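Local coordinates for uncharacterized protein MJ1062 (Methanocaldococcus jannaschii, PDB 3EO4) that is of unknown function but carries a C-terminal GNAT-type domain, the part crystallised here, which suggests an acyltransferase activity, at residues Lys152-Glu155 and Asn156-Ile159; Lys105-Gly108 and Arg109-Ser113. All blocks are in the same frame, centred on the assembly; numbering follows the deposited sequence.

How the contacts relate
Both contacts lie in the GNAT-type acetyltransferase domain, with centres about 23 Å apart and nearest atoms about 13 Å apart, so they do not touch. Contact 2 comes first along the chain, at the start of helix 107-121, which packs against strands 92-97 and 63-71 of the five-stranded antiparallel sheet. Contact 1 follows near the C-terminus, in the turn that joins strand 148-150 to strand 157-163, the central strand of the three-stranded sheet. Both are local: contact 2 is a helix start and contact 1 a chain reversal. Contact 2 lies where GNAT enzymes generally bind the cofactor pyrophosphate, probably the corresponding site here, whereas contact 1 closes the last hairpin of the domain.

Contact 1: Lys152-Glu155 and Asn156-Ile159; sequences KGRE and NEWI
Arg154 and Glu157 are joined by a side-on salt bridge, in which NE and NH2 of the guanidinium each take one carboxylate oxygen. Arg154 NH2 lies 2.6 Å from Glu157 OE2, in the guanidinium plane and on the syn lone pair of the oxygen, while Arg154 NE meets Glu157 OE1 at 2.9 Å from somewhat outside the carboxylate plane. The two flat groups are 28° apart, nearly coplanar. Because its CG lies trans to its own N (chi1 -171°) and the chain stays extended beyond, Glu157 also reaches the peptide of its partner: Arg154 N donates to Glu157 OE1 at 2.8 Å, on the anti side.

Two backbone bonds hold the same turn. A type II turn runs from Arg154 to Glu157, with Glu157 N 2.8 Å from Arg154 O, and Gly153 N reaches Glu157 O at 2.7 Å. Beyond them Lys152 and Trp158 form an antiparallel non-hydrogen-bonded pair.

Lys152 and Trp158 add cation-pi and CH-pi interactions over one face of the indole. Lys152 CG sits 4.0 Å from the centroid of the six-membered ring of Trp158, and Lys152 NZ stands 4.9 Å from that centroid, only 13° off the ring normal. Bends late in the lysine chain fold NZ back over the turn, where it donates to Arg154 O at 3.0 Å, on the face of that carbonyl opposite Glu157 N. A water accepts from Asn156 N and, weakly, from Lys152 NZ.

Outside the turn, Arg130 forms a second salt bridge with Glu157 OE1, and Glu133 accepts from Trp158 NE1. Two arginines and a peptide N-H thus converge on one buried carboxylate, which should favour its ionised form and, through Arg130 on strand 126-132, links the hairpin end to that strand.

Contact 2: Lys105-Gly108 and Arg109-Ser113; sequences KHIG and RHSVS
His106 O accepts from both the backbone and the ring of His110: His110 N lies 2.9 Å away in a nearly straight bond, and His110 ND1 approaches to 2.7 Å, but at a poor angle that makes this second bond weak. The His110 ring lies back toward the N-cap residue, its CE1 3.6 Å from His106 CB. Ile107 O likewise has two donors, Ser111 N at 3.0 Å and Ser111 OG at 2.9 Å, which come from opposite faces of the carbonyl plane. The serine hydroxyl can do this because it stands beside its own backbone N (chi1 -63°). The third carbonyl, Gly108 O, receives Val112 N at 2.9 Å.

Arg109 runs alongside His106, pointing the same way, with its CD 4.0 Å from His106 CD2. Its extended chain carries NE onward to a hydrogen bond with Ser144 OG.

Further out, Ile107, Ser111 and Val112 seat the helix on strand 92-97, and Val112 also touches helix 136-144. Gly108 N donates to a sulfonate oxygen of a bound MES molecule, probably taken from the crystallisation liquor.

His106 is the N-cap of helix 107-121 and has a positive phi (76°), a backbone shape that suits glycine. In the Gly-x-Gly part of the GNAT pyrophosphate loop, His106 appears to take the place of the first glycine, which would fit that phi, and Gly108 that of the second. Backbone N-H groups of this loop hold the pyrophosphate of acetyl-CoA at a helix N-terminus in GNAT enzymes; the sulfonate at Gly108 is consistent with such an anion site.

Contact 1: Lys152-Glu155 and Asn156-Ile159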
loop_
_atom_site.group_PDB
_atom_site.type_symbol
_atom_site.label_atom_id
_atom_site.label_comp_id
_atom_site.label_asym_id
_atom_site.label_seq_id
_atom_site.Cartn_x
_atom_site.Cartn_y
_atom_site.Cartn_z
ATOM N N LYS A 152 12.867 -8.338 27.880
ATOM C CA LYS A 152 11.449 -8.340 27.480
ATOM C C LYS A 152 11.014 -6.931 27.098
ATOM O O LYS A 152 11.457 -5.957 27.700
ATOM C CB LYS A 152 10.563 -8.822 28.637
ATOM C CG LYS A 152 10.139 -10.276 28.592
ATOM C CD LYS A 152 8.819 -10.480 29.371
ATOM C CE LYS A 152 7.539 -10.537 28.455
ATOM N NZ LYS A 152 7.661 -9.980 27.029
ATOM N N GLY A 153 10.165 -6.817 26.088
ATOM C CA GLY A 153 9.440 -5.571 25.851
ATOM C C GLY A 153 8.096 -5.763 26.543
ATOM O O GLY A 153 8.047 -6.281 27.648
ATOM N N ARG A 154 7.013 -5.381 25.873
ATOM C CA ARG A 154 5.642 -5.716 26.290
ATOM C C ARG A 154 5.337 -7.190 25.964
ATOM O O ARG A 154 6.191 -7.889 25.392
ATOM C CB ARG A 154 4.649 -4.759 25.620
ATOM C CG ARG A 154 5.123 -3.287 25.654
ATOM C CD ARG A 154 4.369 -2.417 24.690
ATOM N NE ARG A 154 4.921 -2.521 23.340
ATOM C CZ ARG A 154 4.693 -1.658 22.351
ATOM N NH1 ARG A 154 3.889 -0.615 22.529
ATOM N NH2 ARG A 154 5.266 -1.850 21.168
ATOM N N GLU A 155 4.161 -7.679 26.367
ATOM C CA GLU A 155 3.812 -9.098 26.202
ATOM C C GLU A 155 4.182 -9.601 24.816
ATOM O O GLU A 155 3.932 -8.910 23.828
ATOM C CB GLU A 155 2.316 -9.292 26.419
ATOM C CG GLU A 155 1.962 -10.577 27.163
ATOM C CD GLU A 155 0.698 -10.440 27.998
ATOM O OE1 GLU A 155 -0.209 -9.671 27.593
ATOM O OE2 GLU A 155 0.609 -11.097 29.073
ATOM N N ASN A 156 4.788 -10.788 24.740
ATOM C CA ASN A 156 5.202 -11.401 23.452
ATOM C C ASN A 156 6.186 -10.563 22.590
ATOM O O ASN A 156 6.373 -10.830 21.392
ATOM C CB ASN A 156 3.967 -11.783 22.603
ATOM C CG ASN A 156 3.053 -12.836 23.277
ATOM O OD1 ASN A 156 2.044 -13.210 22.693
ATOM N ND2 ASN A 156 3.391 -13.294 24.494
ATOM N N GLU A 157 6.786 -9.552 23.207
ATOM C CA GLU A 157 7.684 -8.603 22.546
ATOM C C GLU A 157 9.073 -8.626 23.234
ATOM O O GLU A 157 9.168 -8.674 24.471
ATOM C CB GLU A 157 7.071 -7.207 22.634
ATOM C CG GLU A 157 7.747 -6.121 21.823
ATOM C CD GLU A 157 7.184 -4.739 22.135
ATOM O OE1 GLU A 157 7.215 -4.331 23.311
ATOM O OE2 GLU A 157 6.728 -4.055 21.208
ATOM N N TRP A 158 10.132 -8.591 22.421
ATOM C CA TRP A 158 11.506 -8.669 22.902
ATOM C C TRP A 158 12.349 -7.525 22.380
ATOM O O TRP A 158 12.207 -7.113 21.230
ATOM C CB TRP A 158 12.146 -9.977 22.431
ATOM C CG TRP A 158 11.500 -11.118 23.042
ATOM C CD1 TRP A 158 10.498 -11.863 22.517
ATOM C CD2 TRP A 158 11.738 -11.621 24.357
ATOM N NE1 TRP A 158 10.112 -12.826 23.408
ATOM C CE2 TRP A 158 10.854 -12.697 24.554
ATOM C CE3 TRP A 158 12.628 -11.276 25.384
ATOM C CZ2 TRP A 158 10.832 -13.437 25.726
ATOM C CZ3 TRP A 158 12.605 -12.013 26.558
ATOM C CH2 TRP A 158 11.711 -13.082 26.715
ATOM N N ILE A 159 13.248 -7.038 23.229
ATOM C CA ILE A 159 14.235 -6.050 22.815
ATOM C C ILE A 159 15.519 -6.782 22.466
ATOM O O ILE A 159 15.950 -7.683 23.217
ATOM C CB ILE A 159 14.554 -5.062 23.950
ATOM C CG1 ILE A 159 13.274 -4.642 24.703
ATOM C CG2 ILE A 159 15.406 -3.898 23.433
ATOM C CD1 ILE A 159 12.177 -4.104 23.821
HETATM O O HOH W 1 5.477 -12.464 26.569
#

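Contact 2: Lys105-Gly108 and Arg109-Ser113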
loop_
_atom_site.group_PDB
_atom_site.type_symbol
_atom_site.label_atom_id
_atom_site.label_comp_id
_atom_site.label_asym_id
_atom_site.label_seq_id
_atom_site.Cartn_x
_atom_site.Cartn_y
_atom_site.Cartn_z
ATOM N N LYS A 105 15.266 -11.540 0.930
ATOM C CA LYS A 105 16.316 -11.191 -0.064
ATOM C C LYS A 105 17.321 -10.121 0.388
ATOM O O LYS A 105 18.024 -9.522 -0.448
ATOM C CB LYS A 105 15.698 -10.822 -1.411
ATOM C CG LYS A 105 15.150 -12.037 -2.133
ATOM C CD LYS A 105 14.185 -11.644 -3.236
ATOM C CE LYS A 105 13.852 -12.863 -4.086
ATOM N NZ LYS A 105 12.607 -12.645 -4.863
ATOM N N HIS A 106 17.384 -9.915 1.709
ATOM C CA HIS A 106 18.377 -9.061 2.366
ATOM C C HIS A 106 18.130 -7.565 2.236
ATOM O O HIS A 106 18.948 -6.763 2.677
ATOM C CB HIS A 106 19.794 -9.372 1.872
ATOM C CG HIS A 106 20.293 -10.727 2.255
ATOM N ND1 HIS A 106 19.532 -11.866 2.122
ATOM C CD2 HIS A 106 21.497 -11.130 2.728
ATOM C CE1 HIS A 106 20.238 -12.915 2.505
ATOM N NE2 HIS A 106 21.433 -12.496 2.880
ATOM N N ILE A 107 17.009 -7.183 1.639
ATOM C CA ILE A 107 16.708 -5.760 1.500
ATOM C C ILE A 107 16.572 -5.088 2.849
ATOM O O ILE A 107 17.102 -3.982 3.058
ATOM C CB ILE A 107 15.466 -5.539 0.642
ATOM C CG1 ILE A 107 15.846 -5.797 -0.823
ATOM C CG2 ILE A 107 14.962 -4.112 0.795
ATOM C CD1 ILE A 107 14.875 -6.620 -1.590
ATOM N N GLY A 108 15.874 -5.756 3.767
ATOM C CA GLY A 108 15.661 -5.172 5.090
ATOM C C GLY A 108 16.981 -5.071 5.824
ATOM O O GLY A 108 17.288 -4.066 6.462
ATOM N N ARG A 109 17.763 -6.133 5.720
ATOM C CA ARG A 109 19.072 -6.190 6.331
ATOM C C ARG A 109 19.959 -5.024 5.876
ATOM O O ARG A 109 20.514 -4.313 6.706
ATOM C CB ARG A 109 19.709 -7.528 5.989
ATOM C CG ARG A 109 21.024 -7.765 6.644
ATOM C CD ARG A 109 21.702 -9.004 6.110
ATOM N NE ARG A 109 22.941 -9.183 6.858
ATOM C CZ ARG A 109 24.154 -8.853 6.419
ATOM N NH1 ARG A 109 24.329 -8.352 5.188
ATOM N NH2 ARG A 109 25.202 -9.050 7.215
ATOM N N HIS A 110 20.094 -4.843 4.564
ATOM C CA HIS A 110 20.899 -3.752 4.001
ATOM C C HIS A 110 20.369 -2.375 4.383
ATOM O O HIS A 110 21.135 -1.461 4.591
ATOM C CB HIS A 110 20.949 -3.861 2.485
ATOM C CG HIS A 110 21.802 -4.989 1.999
ATOM N ND1 HIS A 110 21.616 -6.296 2.404
ATOM C CD2 HIS A 110 22.843 -5.011 1.131
ATOM C CE1 HIS A 110 22.511 -7.072 1.818
ATOM N NE2 HIS A 110 23.266 -6.318 1.038
ATOM N N SER A 111 19.058 -2.233 4.454
ATOM C CA SER A 111 18.453 -0.948 4.839
ATOM C C SER A 111 18.787 -0.613 6.282
ATOM O O SER A 111 19.200 0.518 6.590
ATOM C CB SER A 111 16.928 -0.971 4.689
ATOM O OG SER A 111 16.544 -1.158 3.354
ATOM N N VAL A 112 18.614 -1.590 7.169
ATOM C CA VAL A 112 18.953 -1.375 8.567
ATOM C C VAL A 112 20.449 -1.034 8.707
ATOM O O VAL A 112 20.803 -0.091 9.407
ATOM C CB VAL A 112 18.513 -2.548 9.462
ATOM C CG1 VAL A 112 19.107 -2.405 10.855
ATOM C CG2 VAL A 112 16.970 -2.629 9.512
ATOM N N SER A 113 21.318 -1.754 8.006
ATOM C CA SER A 113 22.740 -1.447 8.135
ATOM C C SER A 113 23.096 -0.035 7.654
ATOM O O SER A 113 23.970 0.616 8.250
ATOM C CB SER A 113 23.612 -2.500 7.478
ATOM O OG SER A 113 23.590 -2.270 6.105
#